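Local coordinates for protein carbohydrate kinase, pfkB family (Enterococcus faecalis, PDB 3KTN) that probably phosphorylates a sugar such as 2-keto-3-deoxygluconate, as a magnesium-binding kinase of the PfkB (ribokinase) family, at residues 6-11 against 119-124; 39-44 against 73-78; 125-130 against 158-163; 133-138 against 151-156; 235-240 against 288-293. All coordinates share one frame; numbering follows the deposited sequence.

Contact 1 (6-11 against 119-124); sequences AAFGEV and KDYDFE
Phe8, Tyr121 and Phe123 form an aromatic cluster on one side of the central sheet. Phe8 stands in the middle and meets each of the other two rings at nearly a right angle. Its CE1 corner points at the face of Tyr121, with Phe8 CE1 3.6 Å from Tyr121 CZ. The pair is a T-shaped (edge-to-face) stack, the ring centroids 5.2 Å apart and the planes at 82°. The touching atom lies toward the rim of the tyrosine ring and not over its middle. With Phe123 the roles are reversed. Here the phenylalanine edge turns to the face of Phe8, in an offset edge-to-face pair with centroids 5.8 Å apart. The nearest atoms are Phe8 CE1 and Phe123 CZ, at 4.0 Å.

Strand 4-8 is an inner, parallel strand of the large sheet of this ribokinase-like fold, and Phe8 is its last residue. Its CG lies opposite the backbone N (chi1 177°), which carries the ring out from the strand toward segment 119-124. That segment turns sharply just before helix 123-127. Asp122 is the centre of an inverse gamma turn and also the N-cap of the helix, with its OD1 accepting from Ala125 N. The turn brings Tyr121 and Phe123 to the same neighbour. Tyr121 CB lies 3.5 Å above the plane of the Phe123 ring. The Tyr121 hydroxyl is hydrogen-bonded to Ser116 OG, and Lys56 makes a cation-pi contact with the ring. Phe8 also packs on Ala149, Ala150 and Leu153 of helix 144-159.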
# COMPACT_ATOMS: atom_id res chain seq x y z
N ALA A 6 28.06 24.18 -0.67
CA ALA A 6 28.24 22.94 -1.40
C ALA A 6 28.69 21.89 -0.38
O ALA A 6 29.15 22.23 0.71
CB ALA A 6 29.30 23.11 -2.48
N ALA A 7 28.55 20.63 -0.74
CA ALA A 7 28.98 19.55 0.13
C ALA A 7 29.61 18.47 -0.72
O ALA A 7 29.14 18.20 -1.83
CB ALA A 7 27.79 18.98 0.90
N PHE A 8 30.68 17.88 -0.22
CA PHE A 8 31.37 16.82 -0.93
C PHE A 8 31.02 15.57 -0.15
O PHE A 8 31.41 15.44 1.01
CB PHE A 8 32.89 17.04 -0.91
CG PHE A 8 33.67 15.93 -1.56
CD1 PHE A 8 33.59 15.72 -2.93
CD2 PHE A 8 34.46 15.08 -0.79
CE1 PHE A 8 34.30 14.68 -3.53
CE2 PHE A 8 35.16 14.03 -1.39
CZ PHE A 8 35.08 13.83 -2.76
N GLY A 9 30.29 14.66 -0.77
CA GLY A 9 29.90 13.47 -0.04
C GLY A 9 29.29 12.33 -0.82
O GLY A 9 29.36 12.25 -2.05
N GLU A 10 28.66 11.45 -0.06
CA GLU A 10 28.05 10.23 -0.56
C GLU A 10 26.52 10.21 -0.58
O GLU A 10 25.87 10.76 0.31
CB GLU A 10 28.57 9.09 0.30
CG GLU A 10 28.01 7.72 0.02
CD GLU A 10 28.18 6.82 1.23
OE1 GLU A 10 28.55 5.64 1.07
OE2 GLU A 10 27.95 7.30 2.36
N VAL A 11 25.97 9.56 -1.60
CA VAL A 11 24.53 9.38 -1.73
C VAL A 11 24.31 7.90 -1.48
O VAL A 11 25.00 7.07 -2.07
CB VAL A 11 24.00 9.68 -3.14
CG1 VAL A 11 22.56 9.20 -3.27
CG2 VAL A 11 24.07 11.17 -3.44
N LYS A 119 40.94 13.68 -9.29
CA LYS A 119 41.07 14.07 -10.69
C LYS A 119 39.74 13.99 -11.45
O LYS A 119 39.62 14.52 -12.55
CB LYS A 119 42.13 13.22 -11.40
CG LYS A 119 41.73 11.78 -11.68
CD LYS A 119 42.83 11.06 -12.46
CE LYS A 119 42.41 9.64 -12.83
NZ LYS A 119 43.47 8.90 -13.58
N ASP A 120 38.75 13.32 -10.86
CA ASP A 120 37.44 13.21 -11.50
C ASP A 120 36.58 14.43 -11.20
O ASP A 120 35.52 14.61 -11.78
CB ASP A 120 36.71 11.95 -11.02
CG ASP A 120 37.44 10.68 -11.39
OD1 ASP A 120 37.85 10.54 -12.56
OD2 ASP A 120 37.60 9.81 -10.50
N TYR A 121 37.05 15.28 -10.28
CA TYR A 121 36.29 16.48 -9.90
C TYR A 121 36.99 17.78 -10.26
O TYR A 121 38.19 17.93 -10.04
CB TYR A 121 36.05 16.47 -8.39
CG TYR A 121 35.28 15.28 -7.86
CD1 TYR A 121 33.88 15.24 -7.87
CD2 TYR A 121 35.96 14.19 -7.31
CE1 TYR A 121 33.19 14.15 -7.33
CE2 TYR A 121 35.29 13.11 -6.78
CZ TYR A 121 33.90 13.09 -6.79
OH TYR A 121 33.26 12.00 -6.25
N ASP A 122 36.23 18.73 -10.79
CA ASP A 122 36.80 20.03 -11.14
C ASP A 122 36.59 20.96 -9.95
O ASP A 122 35.81 21.91 -10.03
CB ASP A 122 36.10 20.61 -12.37
CG ASP A 122 36.86 21.78 -12.97
OD1 ASP A 122 37.37 22.62 -12.20
OD2 ASP A 122 36.94 21.86 -14.21
N PHE A 123 37.30 20.69 -8.86
CA PHE A 123 37.17 21.49 -7.64
C PHE A 123 37.40 22.98 -7.86
O PHE A 123 36.73 23.81 -7.24
CB PHE A 123 38.13 20.98 -6.56
CG PHE A 123 37.80 19.59 -6.06
CD1 PHE A 123 36.50 19.26 -5.69
CD2 PHE A 123 38.80 18.63 -5.94
CE1 PHE A 123 36.20 17.99 -5.20
CE2 PHE A 123 38.51 17.35 -5.45
CZ PHE A 123 37.20 17.03 -5.08
N GLU A 124 38.34 23.31 -8.73
CA GLU A 124 38.65 24.71 -9.03
C GLU A 124 37.38 25.43 -9.48
O GLU A 124 37.02 26.48 -8.95
CB GLU A 124 39.69 24.79 -10.15
CG GLU A 124 41.03 24.15 -9.82
CD GLU A 124 42.01 25.13 -9.19
OE1 GLU A 124 42.26 26.19 -9.80
OE2 GLU A 124 42.52 24.83 -8.09

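Contact 2 (39-44 against 73-78); sequences NLLANL and LGISDQ
No flat side chain has a face or edge in this contact; Leu41 and Ala42 meet Leu73 and Ile75 mainly through aliphatic carbons. Helix 36-46 packs here on the loop between helix 61-72 and strand 80-82. A Schellman motif ends helix 61-72 at Gly74, whose positive phi (98°) turns the chain so that Leu73 and Ile75 both face helix 36-46.

Ile75 touches both helix residues. Its CG1 lies opposite the carbonyl carbon (chi1 -53°) and its chain runs on extended. This lays CD1 against the helix backbone, with Ile75 CD1 3.6 Å from Ala42 N and 3.7 Å from Leu41 CB. The other branch also touches: Ile75 CG2 is 3.9 Å from Leu41 CD1. The two side chains cross at about a right angle. Ala42 lets the loop come close, its CB 4.0 Å from Leu73 CB. Thr51 of strand 50-57 packs on both Leu41 and Ile75, so this strand, next to last on its side of the large sheet, lies beside the contact.

The loop then leaves through an ST turn, in which Ser76 OG accepts from Gln78 N at 3.3 Å, with an N-H...O angle of 166°.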
# COMPACT_ATOMS: atom_id res chain seq x y z
N ASN A 39 21.26 14.96 3.39
CA ASN A 39 20.44 15.44 4.51
C ASN A 39 20.76 16.89 4.83
O ASN A 39 19.86 17.71 5.04
CB ASN A 39 20.69 14.59 5.77
CG ASN A 39 20.49 13.11 5.53
OD1 ASN A 39 19.85 12.70 4.56
ND2 ASN A 39 21.04 12.28 6.42
N LEU A 40 22.06 17.19 4.88
CA LEU A 40 22.51 18.53 5.18
C LEU A 40 22.02 19.55 4.15
O LEU A 40 21.33 20.51 4.50
CB LEU A 40 24.04 18.57 5.25
CG LEU A 40 24.63 19.94 5.60
CD1 LEU A 40 24.15 20.35 6.99
CD2 LEU A 40 26.15 19.90 5.55
N LEU A 41 22.39 19.33 2.89
CA LEU A 41 22.00 20.25 1.83
C LEU A 41 20.48 20.36 1.64
O LEU A 41 19.97 21.44 1.33
CB LEU A 41 22.66 19.84 0.51
CG LEU A 41 24.19 19.81 0.51
CD1 LEU A 41 24.68 19.56 -0.91
CD2 LEU A 41 24.75 21.13 1.06
N ALA A 42 19.78 19.24 1.83
CA ALA A 42 18.32 19.24 1.68
C ALA A 42 17.69 20.19 2.69
O ALA A 42 16.83 20.99 2.34
CB ALA A 42 17.77 17.82 1.88
N ASN A 43 18.13 20.10 3.94
CA ASN A 43 17.58 20.96 4.98
C ASN A 43 17.94 22.42 4.71
O ASN A 43 17.10 23.31 4.85
CB ASN A 43 18.11 20.54 6.36
CG ASN A 43 17.22 21.04 7.49
OD1 ASN A 43 16.34 21.88 7.28
ND2 ASN A 43 17.45 20.53 8.69
N LEU A 44 19.20 22.67 4.34
CA LEU A 44 19.65 24.03 4.04
C LEU A 44 18.88 24.60 2.84
O LEU A 44 18.57 25.80 2.80
CB LEU A 44 21.16 24.04 3.78
CG LEU A 44 22.04 23.75 5.00
CD1 LEU A 44 23.50 23.67 4.60
CD2 LEU A 44 21.83 24.84 6.05
N LEU A 73 14.50 17.68 -3.65
CA LEU A 73 14.84 18.21 -2.33
C LEU A 73 15.31 19.66 -2.39
O LEU A 73 15.44 20.31 -1.36
CB LEU A 73 15.94 17.35 -1.69
CG LEU A 73 15.50 15.92 -1.35
CD1 LEU A 73 16.73 15.04 -1.08
CD2 LEU A 73 14.56 15.97 -0.15
N GLY A 74 15.56 20.16 -3.60
CA GLY A 74 15.99 21.53 -3.76
C GLY A 74 17.49 21.67 -3.93
O GLY A 74 18.01 22.78 -3.95
N ILE A 75 18.19 20.55 -4.04
CA ILE A 75 19.64 20.55 -4.20
C ILE A 75 20.00 20.52 -5.69
O ILE A 75 19.43 19.74 -6.46
CB ILE A 75 20.28 19.30 -3.55
CG1 ILE A 75 19.84 19.17 -2.09
CG2 ILE A 75 21.80 19.41 -3.59
CD1 ILE A 75 20.24 17.84 -1.47
N SER A 76 20.93 21.38 -6.09
CA SER A 76 21.37 21.40 -7.47
C SER A 76 22.17 20.13 -7.73
O SER A 76 22.98 19.71 -6.90
CB SER A 76 22.28 22.61 -7.73
OG SER A 76 22.86 22.52 -9.02
N ASP A 77 21.95 19.52 -8.89
CA ASP A 77 22.65 18.30 -9.26
C ASP A 77 23.69 18.60 -10.35
O ASP A 77 24.20 17.68 -10.99
CB ASP A 77 21.64 17.27 -9.78
CG ASP A 77 20.99 17.70 -11.09
OD1 ASP A 77 20.96 18.91 -11.37
OD2 ASP A 77 20.51 16.82 -11.84
N GLN A 78 23.98 19.88 -10.57
CA GLN A 78 24.94 20.28 -11.60
C GLN A 78 26.32 19.65 -11.44
O GLN A 78 26.96 19.29 -12.43
CB GLN A 78 25.08 21.81 -11.62
CG GLN A 78 25.64 22.40 -10.33
CD GLN A 78 25.70 23.91 -10.35
OE1 GLN A 78 26.28 24.51 -11.26
NE2 GLN A 78 25.10 24.55 -9.35

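Contact 3 (125-130 against 158-163); sequences AFLAEV and HAYQKK
One hydrogen bond joins the two segments, from Lys162 NZ to Val130 O at 2.9 Å. The lysine chain leaves the backbone with CG opposite the carbonyl carbon, then bends at chi2 (-59°). Beyond the bend it is extended, and this carries the ammonium group across to the turn at 127-130. The donor approaches with a C=O...N angle of 154° and is tilted 23° from the carbonyl plane. Lys162 NZ is also 3.5 Å from Leu127 O, too far to count as a second bond. Its positive charge nevertheless sits beside two backbone carbonyls, where it would probably be stabilised.

The apolar part is carried by Leu127. Leu127 CB lies over one face of the Tyr160 ring in a CH-pi contact, 4.3 Å from the ring centroid and toward the rim. Leu127 CD2 turns to the methylene chain of Lys162 and is 4.1 Å from Lys162 CG. Leucine and lysine side chains run at a slant to each other.

Two backbone turns set up this meeting. Leu127 to Val130 is a type I beta turn, closed by a weak bond from Val130 N to Leu127 O. On the other side, a Schellman motif at Gln161 ends helix 144-159 and turns the chain toward the next strand.

The contact thus joins the end of helix 123-127 to the end of helix 144-159. Strand 132-135 starts just after the first segment. Lys163, which starts strand 163-167, bonds through its backbone to Asp131 and Val133.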
# COMPACT_ATOMS: atom_id res chain seq x y z
N ALA A 125 36.71 24.86 -10.48
CA ALA A 125 35.49 25.44 -11.02
C ALA A 125 34.35 25.52 -10.00
O ALA A 125 33.59 26.49 -9.99
CB ALA A 125 35.03 24.65 -12.23
N PHE A 126 34.24 24.50 -9.15
CA PHE A 126 33.17 24.48 -8.15
C PHE A 126 33.39 25.54 -7.08
O PHE A 126 32.49 26.33 -6.79
CB PHE A 126 33.08 23.11 -7.48
CG PHE A 126 33.02 21.96 -8.44
CD1 PHE A 126 32.49 22.12 -9.72
CD2 PHE A 126 33.49 20.70 -8.07
CE1 PHE A 126 32.42 21.05 -10.61
CE2 PHE A 126 33.42 19.62 -8.95
CZ PHE A 126 32.89 19.80 -10.22
N LEU A 127 34.59 25.53 -6.49
CA LEU A 127 34.93 26.48 -5.44
C LEU A 127 34.68 27.92 -5.87
O LEU A 127 34.31 28.77 -5.05
CB LEU A 127 36.39 26.30 -5.03
CG LEU A 127 36.67 25.00 -4.27
CD1 LEU A 127 38.17 24.77 -4.16
CD2 LEU A 127 36.03 25.07 -2.89
N ALA A 128 34.85 28.20 -7.16
CA ALA A 128 34.65 29.54 -7.69
C ALA A 128 33.19 30.00 -7.61
O ALA A 128 32.91 31.19 -7.72
CB ALA A 128 35.12 29.60 -9.14
N GLU A 129 32.27 29.07 -7.39
CA GLU A 129 30.86 29.42 -7.31
C GLU A 129 30.20 29.21 -5.95
O GLU A 129 28.99 29.37 -5.82
CB GLU A 129 30.08 28.67 -8.38
CG GLU A 129 30.39 29.13 -9.80
CD GLU A 129 29.70 28.30 -10.85
OE1 GLU A 129 28.45 28.17 -10.78
OE2 GLU A 129 30.39 27.77 -11.74
N VAL A 130 30.99 28.88 -4.94
CA VAL A 130 30.45 28.66 -3.60
C VAL A 130 31.21 29.47 -2.56
O VAL A 130 32.37 29.82 -2.77
CB VAL A 130 30.52 27.17 -3.20
CG1 VAL A 130 29.71 26.33 -4.17
CG2 VAL A 130 31.97 26.70 -3.16
N HIS A 158 40.62 26.09 1.20
CA HIS A 158 41.37 26.98 2.06
C HIS A 158 42.08 28.05 1.23
O HIS A 158 42.03 29.24 1.55
CB HIS A 158 42.40 26.19 2.87
CG HIS A 158 43.21 27.04 3.79
ND1 HIS A 158 42.64 27.82 4.78
CD2 HIS A 158 44.55 27.26 3.87
CE1 HIS A 158 43.59 28.48 5.42
NE2 HIS A 158 44.75 28.16 4.89
N ALA A 159 42.73 27.62 0.15
CA ALA A 159 43.44 28.53 -0.74
C ALA A 159 42.50 29.60 -1.27
O ALA A 159 42.83 30.79 -1.26
CB ALA A 159 44.05 27.76 -1.90
N TYR A 160 41.32 29.19 -1.74
CA TYR A 160 40.34 30.12 -2.26
C TYR A 160 39.68 30.91 -1.14
O TYR A 160 38.80 31.74 -1.37
CB TYR A 160 39.25 29.38 -3.04
CG TYR A 160 39.67 28.91 -4.41
CD1 TYR A 160 40.77 28.06 -4.58
CD2 TYR A 160 38.95 29.29 -5.55
CE1 TYR A 160 41.13 27.60 -5.85
CE2 TYR A 160 39.30 28.83 -6.81
CZ TYR A 160 40.39 27.99 -6.96
OH TYR A 160 40.74 27.54 -8.21
N GLN A 161 40.12 30.64 0.09
CA GLN A 161 39.56 31.33 1.24
C GLN A 161 38.06 31.05 1.40
O GLN A 161 37.29 31.93 1.80
CB GLN A 161 39.80 32.84 1.13
CG GLN A 161 41.24 33.25 1.37
CD GLN A 161 41.46 34.73 1.10
OE1 GLN A 161 41.45 35.17 -0.05
NE2 GLN A 161 41.66 35.50 2.17
N LYS A 162 37.66 29.83 1.07
CA LYS A 162 36.26 29.43 1.19
C LYS A 162 36.08 28.81 2.56
O LYS A 162 36.96 28.10 3.05
CB LYS A 162 35.89 28.40 0.11
CG LYS A 162 36.06 28.90 -1.31
CD LYS A 162 35.21 30.13 -1.58
CE LYS A 162 35.38 30.62 -3.00
NZ LYS A 162 34.50 31.79 -3.27
N LYS A 163 34.94 29.07 3.19
CA LYS A 163 34.67 28.51 4.51
C LYS A 163 34.57 26.99 4.38
O LYS A 163 33.97 26.47 3.44
CB LYS A 163 33.36 29.09 5.06
CG LYS A 163 33.24 29.01 6.57
CD LYS A 163 34.31 29.86 7.25
CE LYS A 163 34.20 31.33 6.87
NZ LYS A 163 35.21 32.16 7.58

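Contact 4 (133-138 against 151-156); sequences VHICGI and LILAQK
Strand 133-135 and helix 151-156 run roughly antiparallel, Val133 and Ile135 turned toward Leu153 and Ala154. Their axes make an angle of 150° and approach to 9.6 Å. The closest backbone pairing is Ile135 with Ala154, whose CA atoms are 7.5 Å apart. This is the helix-on-strand packing of a beta-alpha-beta crossover. Strand 132-135 leads through the short helix 138-142 and helix 144-159 to strand 163-167, which lies beside it and parallel to it in the large sheet. His134, between the two touching strand residues, points away from the helix.

Ile135 makes the tightest contact. Its CG1 is set opposite the carbonyl carbon and CD1 continues extended (chi2 180°), so the methyl group meets the helix end on. Ile135 CD1 is 3.5 Å from Ala154 CB, closer than usual for two carbons. The same methyl is 4.2 Å from Leu153 CG. The small side chain of Ala154 lets the isoleucine come up to the helix backbone, with Ile135 CD1 3.6 Å from Ala154 CA.

Val133 meets the helix through one branch, its CG2 lying 4.0 Å from Leu153 CD2. The valine and leucine side chains pass alongside each other in opposite directions. Ile190 of helix 177-190 packs on both Ile135 and Ala154, while Leu153 also touches Phe123 and Leu127 of helix 123-127.

All the touching atoms are carbons of buried residues. Helix and strand are therefore held together here by fit and by exclusion of water, with no polar group across the interface to fix direction.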
# COMPACT_ATOMS: atom_id res chain seq x y z
N VAL A 133 31.95 25.17 1.84
CA VAL A 133 31.93 23.78 1.40
C VAL A 133 32.03 22.85 2.60
O VAL A 133 32.91 23.01 3.45
CB VAL A 133 33.09 23.48 0.42
CG1 VAL A 133 34.42 23.80 1.06
CG2 VAL A 133 33.04 22.02 -0.00
N HIS A 134 31.11 21.90 2.67
CA HIS A 134 31.10 20.93 3.76
C HIS A 134 31.64 19.61 3.27
O HIS A 134 31.14 19.04 2.30
CB HIS A 134 29.68 20.74 4.30
CG HIS A 134 29.60 19.78 5.44
ND1 HIS A 134 29.71 18.42 5.27
CD2 HIS A 134 29.49 19.98 6.77
CE1 HIS A 134 29.67 17.82 6.44
NE2 HIS A 134 29.54 18.75 7.38
N ILE A 135 32.67 19.12 3.94
CA ILE A 135 33.30 17.86 3.58
C ILE A 135 32.80 16.81 4.56
O ILE A 135 33.10 16.87 5.75
CB ILE A 135 34.84 17.99 3.65
CG1 ILE A 135 35.30 19.05 2.64
CG2 ILE A 135 35.50 16.65 3.35
CD1 ILE A 135 36.81 19.29 2.60
N CYS A 136 32.04 15.85 4.05
CA CYS A 136 31.46 14.81 4.88
C CYS A 136 32.52 13.87 5.42
O CYS A 136 33.29 13.28 4.67
CB CYS A 136 30.42 14.01 4.08
SG CYS A 136 29.09 15.04 3.37
N GLY A 137 32.53 13.72 6.74
CA GLY A 137 33.49 12.85 7.39
C GLY A 137 33.61 11.48 6.76
O GLY A 137 34.67 10.85 6.83
N ILE A 138 32.53 11.00 6.15
CA ILE A 138 32.55 9.68 5.52
C ILE A 138 33.61 9.61 4.41
O ILE A 138 34.23 8.58 4.20
CB ILE A 138 31.14 9.30 4.95
CG1 ILE A 138 31.18 7.90 4.33
CG2 ILE A 138 30.69 10.31 3.91
CD1 ILE A 138 31.49 6.79 5.33
N LEU A 151 40.71 15.56 1.09
CA LEU A 151 41.86 16.33 1.55
C LEU A 151 42.24 17.41 0.54
O LEU A 151 42.46 18.57 0.90
CB LEU A 151 43.05 15.39 1.80
CG LEU A 151 42.77 14.40 2.94
CD1 LEU A 151 43.87 13.37 3.04
CD2 LEU A 151 42.62 15.17 4.24
N ILE A 152 42.30 17.04 -0.74
CA ILE A 152 42.63 18.00 -1.78
C ILE A 152 41.61 19.12 -1.83
O ILE A 152 41.96 20.29 -2.00
CB ILE A 152 42.70 17.30 -3.16
CG1 ILE A 152 43.98 16.46 -3.23
CG2 ILE A 152 42.64 18.33 -4.28
CD1 ILE A 152 44.13 15.66 -4.51
N LEU A 153 40.33 18.77 -1.69
CA LEU A 153 39.27 19.77 -1.73
C LEU A 153 39.39 20.76 -0.57
O LEU A 153 39.19 21.96 -0.75
CB LEU A 153 37.90 19.10 -1.68
CG LEU A 153 36.69 20.02 -1.52
CD1 LEU A 153 36.71 21.09 -2.61
CD2 LEU A 153 35.42 19.20 -1.60
N ALA A 154 39.71 20.24 0.61
CA ALA A 154 39.85 21.09 1.79
C ALA A 154 41.01 22.07 1.59
O ALA A 154 40.86 23.27 1.82
CB ALA A 154 40.11 20.22 3.03
N GLN A 155 42.15 21.55 1.15
CA GLN A 155 43.33 22.38 0.89
C GLN A 155 42.97 23.47 -0.11
O GLN A 155 43.27 24.64 0.10
CB GLN A 155 44.47 21.53 0.33
CG GLN A 155 45.13 20.62 1.35
CD GLN A 155 45.90 19.49 0.69
OE1 GLN A 155 46.49 19.67 -0.37
NE2 GLN A 155 45.91 18.33 1.33
N LYS A 156 42.33 23.07 -1.20
CA LYS A 156 41.93 24.01 -2.24
C LYS A 156 40.96 25.05 -1.68
O LYS A 156 41.15 26.25 -1.87
CB LYS A 156 41.28 23.25 -3.40
CG LYS A 156 42.00 23.43 -4.72
CD LYS A 156 42.21 22.11 -5.44
CE LYS A 156 42.92 22.31 -6.77
NZ LYS A 156 43.27 21.03 -7.44

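Contact 5 (235-240 against 288-293); sequences LEWFAG and YGYSQN
Glu236 and Tyr290 both extend their side chains opposite the backbone N (chi1 -171° in Tyr290). Glu236 runs on extended beyond CG, so its carboxylate meets the phenol hydroxyl. Tyr290 OH donates to Glu236 OE2 at 2.8 Å. It comes in on the syn side of the carboxylate, 30° out of its plane. The other oxygen is also near, with Glu236 OE1 3.0 Å from Tyr290 OH.

Trp237 lies beneath the same tyrosine. The Tyr290 edge points at one face of the indole in a T-shaped stack, with the centroids of the six-membered rings 4.9 Å apart and the planes at 82°. Tyr290 CD1 is 3.7 Å from both Trp237 CH2 and CZ3. Tyr290 CB also rests near the indole, 3.7 Å from Trp237 CZ3.

The contact joins the start of strand 237-245, in the large sheet, to the end of helix 278-291. A Schellman motif at Asn293 closes that helix. Ile196, of the neighbouring strand 196-198, packs on both Trp237 and Tyr290.

The tyrosine is thus held at its hydroxyl and along its edge, which should restrict its rotation. The phenol proton, and Lys163 in a long, weak ion pair with Glu236 OE1, would probably stabilise a charged carboxylate.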
# COMPACT_ATOMS: atom_id res chain seq x y z
N LEU A 235 40.15 26.48 14.85
CA LEU A 235 38.77 26.33 14.39
C LEU A 235 37.96 27.54 14.83
O LEU A 235 38.25 28.15 15.86
CB LEU A 235 38.15 25.06 14.98
CG LEU A 235 38.91 23.77 14.67
CD1 LEU A 235 38.23 22.61 15.38
CD2 LEU A 235 38.95 23.54 13.16
N GLU A 236 36.93 27.87 14.05
CA GLU A 236 36.06 29.00 14.36
C GLU A 236 34.86 28.57 15.20
O GLU A 236 34.50 29.23 16.18
CB GLU A 236 35.59 29.64 13.05
CG GLU A 236 34.71 30.85 13.23
CD GLU A 236 34.34 31.48 11.91
OE1 GLU A 236 34.79 30.95 10.87
OE2 GLU A 236 33.61 32.49 11.91
N TRP A 237 34.23 27.45 14.82
CA TRP A 237 33.06 26.92 15.53
C TRP A 237 33.13 25.41 15.71
O TRP A 237 33.54 24.69 14.80
CB TRP A 237 31.77 27.24 14.75
CG TRP A 237 31.13 28.57 15.04
CD1 TRP A 237 31.71 29.66 15.61
CD2 TRP A 237 29.79 28.96 14.69
NE1 TRP A 237 30.82 30.71 15.64
CE2 TRP A 237 29.63 30.31 15.08
CE3 TRP A 237 28.71 28.30 14.09
CZ2 TRP A 237 28.44 31.02 14.89
CZ3 TRP A 237 27.51 29.01 13.89
CH2 TRP A 237 27.40 30.35 14.29
N PHE A 238 32.74 24.94 16.89
CA PHE A 238 32.70 23.51 17.19
C PHE A 238 31.31 23.30 17.77
O PHE A 238 30.94 23.95 18.74
CB PHE A 238 33.75 23.12 18.23
CG PHE A 238 33.74 21.65 18.57
CD1 PHE A 238 34.23 20.71 17.67
CD2 PHE A 238 33.22 21.21 19.78
CE1 PHE A 238 34.21 19.34 17.98
CE2 PHE A 238 33.19 19.85 20.10
CZ PHE A 238 33.69 18.92 19.19
N ALA A 239 30.53 22.39 17.18
CA ALA A 239 29.18 22.15 17.68
C ALA A 239 28.76 20.69 17.67
O ALA A 239 29.30 19.88 16.93
CB ALA A 239 28.19 22.99 16.89
N GLY A 240 27.80 20.38 18.53
CA GLY A 240 27.30 19.02 18.64
C GLY A 240 26.12 18.98 19.59
O GLY A 240 25.64 20.03 20.03
N TYR A 288 23.00 27.33 9.28
CA TYR A 288 22.04 28.37 8.92
C TYR A 288 22.22 29.59 9.80
O TYR A 288 22.16 30.72 9.33
CB TYR A 288 20.59 27.88 9.06
CG TYR A 288 19.61 28.94 8.62
CD1 TYR A 288 19.54 29.33 7.28
CD2 TYR A 288 18.81 29.61 9.55
CE1 TYR A 288 18.69 30.36 6.88
CE2 TYR A 288 17.96 30.64 9.15
CZ TYR A 288 17.91 31.01 7.82
OH TYR A 288 17.07 32.04 7.42
N GLY A 289 22.42 29.34 11.10
CA GLY A 289 22.62 30.43 12.04
C GLY A 289 23.87 31.20 11.64
O GLY A 289 23.92 32.42 11.74
N TYR A 290 24.88 30.46 11.19
CA TYR A 290 26.13 31.06 10.76
C TYR A 290 25.90 31.97 9.55
O TYR A 290 26.35 33.12 9.53
CB TYR A 290 27.14 29.98 10.39
CG TYR A 290 28.53 30.51 10.15
CD1 TYR A 290 29.36 30.85 11.22
CD2 TYR A 290 29.00 30.72 8.86
CE1 TYR A 290 30.62 31.38 11.01
CE2 TYR A 290 30.27 31.26 8.63
CZ TYR A 290 31.07 31.58 9.71
OH TYR A 290 32.33 32.11 9.50
N SER A 291 25.19 31.45 8.56
CA SER A 291 24.91 32.19 7.34
C SER A 291 24.13 33.47 7.62
O SER A 291 24.15 34.41 6.83
CB SER A 291 24.11 31.32 6.36
OG SER A 291 22.81 31.06 6.86
N GLN A 292 23.42 33.49 8.74
CA GLN A 292 22.63 34.66 9.10
C GLN A 292 23.35 35.52 10.13
O GLN A 292 22.80 36.51 10.62
CB GLN A 292 21.28 34.23 9.68
CG GLN A 292 20.43 33.38 8.76
CD GLN A 292 20.14 34.05 7.44
OE1 GLN A 292 20.66 33.65 6.40
NE2 GLN A 292 19.30 35.08 7.47
N ASN A 293 24.58 35.15 10.46
CA ASN A 293 25.37 35.87 11.46
C ASN A 293 24.55 36.05 12.72
O ASN A 293 24.37 37.17 13.21
CB ASN A 293 25.82 37.24 10.93
CG ASN A 293 26.79 37.12 9.76
OD1 ASN A 293 26.40 37.24 8.59
ND2 ASN A 293 28.06 36.88 10.07

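Overall arrangement
From the N terminus, contact 1 closes a long loop from strand 4-8 to the start of helix 123-127. Contact 2 is nested inside that loop, and Leu41 of its helix packs on Ala7. Contact 3 opens only after contact 1 has closed, though both use helix 123-127. Contact 4 is nested within contact 3, and the two share helix 144-159. Contacts 1 and 4 also meet in the large sheet, where Ala6 and Phe8 bond through their backbones to His134. Contact 5 closes last, in series with all the others. It ties helix 278-291 to strand 237-245, further across the same sheet, and does not touch contact 1 or 4.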